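PDB 3RFQ: pterin-4-alpha-carbinolamine dehydratase MoaB2 from Mycobacterium marinum, which probably binds a molybdopterin precursor or related pterin and takes part in molybdenum cofactor biosynthesis. Local coordinates for residues G121-E124 / A125-S129; G158-Y161 / A162-G166. One frame throughout, in Å; residues are numbered along the deposited sequence.

Contact 1: G121-E124 / A125-S129; sequences GIAE and AIRAS. With NA (sodium ion), chain F.
With CG set anti to the carbonyl carbon (chi1 -74°) and the chain bent at chi3 (-74°), Arg127 folds its guanidinium back along the helix over Ala123. The carbonyl oxygen of Ala123 lies 3.6 Å above the guanidinium plane, over its centre, and Ala123 CB approaches Arg127 NH1 to 3.8 Å. The oxygen meets a face there, while its hydrogen bond comes from the backbone, Arg127 N to Ala123 O at 3.0 Å. On another side of this helix, residues 120-132, Ile122 and Ile126 lie side by side and point the same way. The CG2 branch of Ile122 touches CD1 of Ile126 at 3.7 Å; Ile122 packs on Leu152 of the central sheet and on helix 160-180, Ile126 on Val154 and Leu156 of the same sheet. Ile126 N also bonds to Ile122 O. The charged ends look outward to other chains: Glu124 OE2 pairs with Arg127 of the second subunit, and Arg127 NH1 with Glu124 of the third, a cyclic exchange consistent with a trimer. One turn beyond Ala125, Ser129 presents OG to a sodium ion at 2.5 Å, while its carbonyl oxygen accepts from water 1 at 2.8 Å, itself a ligand of the metal. One amphipathic helix thus combines three chemistries: an aliphatic side against the sheet, intersubunit ion pairs, and an oxygen ligand for a cation that is also bound by Ser129 and Asp165 of the fourth subunit.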
# COMPACT_ATOMS: atom_id res chain seq x y z
N GLY C 121 4.05 10.25 -10.14
CA GLY C 121 4.13 9.72 -8.80
C GLY C 121 3.38 10.51 -7.74
O GLY C 121 2.94 9.94 -6.74
N ILE C 122 3.23 11.81 -7.95
CA ILE C 122 2.48 12.63 -7.02
C ILE C 122 1.00 12.28 -7.07
O ILE C 122 0.41 11.96 -6.04
CB ILE C 122 2.71 14.16 -7.24
CG1 ILE C 122 4.12 14.58 -6.79
CG2 ILE C 122 1.67 14.99 -6.45
CD1 ILE C 122 4.54 15.97 -7.27
N ALA C 123 0.41 12.35 -8.27
CA ALA C 123 -1.00 11.97 -8.48
C ALA C 123 -1.27 10.51 -8.01
O ALA C 123 -2.34 10.22 -7.43
CB ALA C 123 -1.41 12.14 -9.95
N GLU C 124 -0.31 9.60 -8.25
CA GLU C 124 -0.51 8.23 -7.80
C GLU C 124 -0.51 8.11 -6.28
O GLU C 124 -1.25 7.31 -5.73
CB GLU C 124 0.54 7.27 -8.37
CG GLU C 124 0.59 7.21 -9.86
CD GLU C 124 1.84 6.55 -10.38
OE1 GLU C 124 2.73 6.14 -9.57
OE2 GLU C 124 1.94 6.42 -11.62
N ALA C 125 0.34 8.89 -5.61
CA ALA C 125 0.47 8.79 -4.17
C ALA C 125 -0.76 9.40 -3.53
O ALA C 125 -1.26 8.85 -2.56
CB ALA C 125 1.79 9.49 -3.65
N ILE C 126 -1.26 10.50 -4.08
CA ILE C 126 -2.47 11.15 -3.57
C ILE C 126 -3.66 10.18 -3.70
O ILE C 126 -4.42 9.98 -2.75
CB ILE C 126 -2.74 12.53 -4.27
CG1 ILE C 126 -1.76 13.60 -3.74
CG2 ILE C 126 -4.20 12.99 -4.06
CD1 ILE C 126 -1.52 14.76 -4.69
N ARG C 127 -3.78 9.54 -4.86
CA ARG C 127 -4.89 8.61 -5.07
C ARG C 127 -4.79 7.39 -4.18
O ARG C 127 -5.81 6.97 -3.59
CB ARG C 127 -5.05 8.22 -6.53
CG ARG C 127 -5.63 9.31 -7.45
CD ARG C 127 -6.05 8.73 -8.82
NE ARG C 127 -4.84 8.45 -9.61
CZ ARG C 127 -4.24 9.33 -10.42
NH1 ARG C 127 -3.14 8.98 -11.07
NH2 ARG C 127 -4.77 10.55 -10.58
N ALA C 128 -3.59 6.79 -4.09
CA ALA C 128 -3.45 5.58 -3.28
C ALA C 128 -3.76 5.88 -1.81
O ALA C 128 -4.41 5.09 -1.11
CB ALA C 128 -2.05 4.94 -3.41
N SER C 129 -3.28 7.02 -1.34
CA SER C 129 -3.57 7.40 0.06
C SER C 129 -5.06 7.69 0.27
O SER C 129 -5.67 7.30 1.30
CB SER C 129 -2.77 8.66 0.41
OG SER C 129 -3.05 8.99 1.72
NA NA F . -2.70 9.02 4.24
O HOH W 1 -4.21 6.87 3.66
O HOH W 2 -1.67 11.04 3.42
O HOH W 3 -0.17 8.18 3.40
O HOH W 4 -4.19 9.09 6.02

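Contact 2: G158-Y161 / A162-G166; sequences GSRY and AVRDG. With NA (sodium ion), chain F.
The backbone N-H of Asp165 reaches Tyr161 O at 2.9 Å, so the peptide that carries the metal ligand is fixed by an ordinary helical bond. Ser159 starts the series as the N-cap: its hydroxyl oxygen, OG, accepts from Ala162 N at 3.0 Å. The torsion behind this sets OG between the backbone N and the carbonyl carbon (chi1 74°), from where it also comes within 3.4 Å of Ala162 CB. Meanwhile the carbonyl oxygen of Ser159 receives Val163 N, and the CG2 branch of Val163 lies against that same oxygen. The serine's own N-H bonds to Asp137 OD2. This cap opens the long helix 160-180, which follows strand 151-156 of the mixed sheet in the MogA/MoaB-type fold and here packs Val163 against Leu53 and Val54 of helix 51-60. Farther round, Arg160 and Arg164 stand one turn apart, their guanidinium planes almost perpendicular at 89°. Arg164 CG lies 3.3 Å from Arg160 O, and Arg160 NE is 4.0 Å from Arg164 NH2. Acidic partners on the fourth subunit probably offset the like charges: both arginines form salt bridges to Glu60, one to each carboxylate oxygen, and Arg164 adds a second to Glu56. The Asp165 carboxylate is carried to a different flank of the helix, where OD1 binds the sodium ion at 2.9 Å. A second Asp165 OD1, from the fourth subunit, binds the same ion, and Asp165 also packs on Ala168 of the fourth subunit.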
# COMPACT_ATOMS: atom_id res chain seq x y z
N GLY C 158 -11.97 18.36 -4.35
CA GLY C 158 -12.58 19.42 -3.55
C GLY C 158 -13.05 19.15 -2.12
O GLY C 158 -13.22 20.09 -1.34
N SER C 159 -13.29 17.89 -1.72
CA SER C 159 -13.88 17.66 -0.38
C SER C 159 -12.84 18.07 0.70
O SER C 159 -11.65 18.10 0.42
CB SER C 159 -14.27 16.19 -0.20
OG SER C 159 -13.09 15.41 -0.01
N ARG C 160 -13.28 18.41 1.90
CA ARG C 160 -12.35 18.71 2.99
C ARG C 160 -11.35 17.57 3.30
O ARG C 160 -10.18 17.82 3.58
CB ARG C 160 -13.13 19.03 4.27
CG ARG C 160 -12.34 19.92 5.27
CD ARG C 160 -13.32 20.92 5.91
NE ARG C 160 -12.70 21.77 6.93
CZ ARG C 160 -12.26 22.99 6.67
NH1 ARG C 160 -12.43 23.48 5.44
NH2 ARG C 160 -11.68 23.71 7.62
N TYR C 161 -11.83 16.32 3.28
CA TYR C 161 -10.96 15.19 3.55
C TYR C 161 -9.93 15.04 2.46
O TYR C 161 -8.77 14.77 2.76
CB TYR C 161 -11.74 13.88 3.73
CG TYR C 161 -12.53 13.73 5.02
CD1 TYR C 161 -12.44 14.67 6.05
CD2 TYR C 161 -13.32 12.60 5.23
CE1 TYR C 161 -13.16 14.50 7.26
CE2 TYR C 161 -14.03 12.41 6.42
CZ TYR C 161 -13.96 13.36 7.43
OH TYR C 161 -14.70 13.15 8.58
N ALA C 162 -10.31 15.26 1.19
CA ALA C 162 -9.31 15.22 0.07
C ALA C 162 -8.22 16.26 0.25
O ALA C 162 -7.04 15.99 0.04
CB ALA C 162 -9.98 15.39 -1.32
N VAL C 163 -8.62 17.47 0.61
CA VAL C 163 -7.65 18.53 0.81
C VAL C 163 -6.69 18.15 1.94
O VAL C 163 -5.47 18.24 1.79
CB VAL C 163 -8.36 19.87 1.17
CG1 VAL C 163 -7.33 20.88 1.67
CG2 VAL C 163 -9.13 20.40 -0.03
N ARG C 164 -7.23 17.70 3.05
CA ARG C 164 -6.35 17.40 4.17
C ARG C 164 -5.39 16.24 3.80
O ARG C 164 -4.16 16.33 4.02
CB ARG C 164 -7.18 17.02 5.40
CG ARG C 164 -7.92 18.17 6.02
CD ARG C 164 -8.54 17.72 7.34
NE ARG C 164 -9.31 18.77 7.98
CZ ARG C 164 -8.80 19.82 8.64
NH1 ARG C 164 -7.48 20.00 8.72
NH2 ARG C 164 -9.62 20.70 9.19
N ASP C 165 -5.96 15.15 3.29
CA ASP C 165 -5.16 13.97 3.01
C ASP C 165 -4.17 14.21 1.86
O ASP C 165 -3.02 13.77 1.94
CB ASP C 165 -6.04 12.74 2.77
CG ASP C 165 -5.24 11.46 2.70
OD1 ASP C 165 -4.70 11.02 3.74
OD2 ASP C 165 -5.17 10.87 1.60
N GLY C 166 -4.61 14.91 0.81
CA GLY C 166 -3.74 15.31 -0.30
C GLY C 166 -2.52 16.07 0.16
O GLY C 166 -1.41 15.80 -0.29
NA NA F . -2.70 9.02 4.24
O HOH W 2 -1.67 11.04 3.42
O HOH W 3 -0.17 8.18 3.40
O HOH W 4 -4.19 9.09 6.02
O HOH W 1 -4.21 6.87 3.66

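Overall arrangement
The two contacts follow one another along the chain, and their centres lie 13 Å apart, yet the helices 120-132 and 160-180 that carry them converge on one sodium ion. Ser129 OG and Asp165 OD2 are 2.8 Å apart, probably a hydrogen bond, while the other aspartate oxygen, OD1, holds the metal. A separate packing contact brings Ile126 CG1 to 4.1 Å from Gly166 O. Four waters shared by the two contacts, with Ser129 and Asp165 of this chain and of the fourth subunit, complete the ion's shell. The site therefore joins the two helices within a chain and two chains within the hexamer.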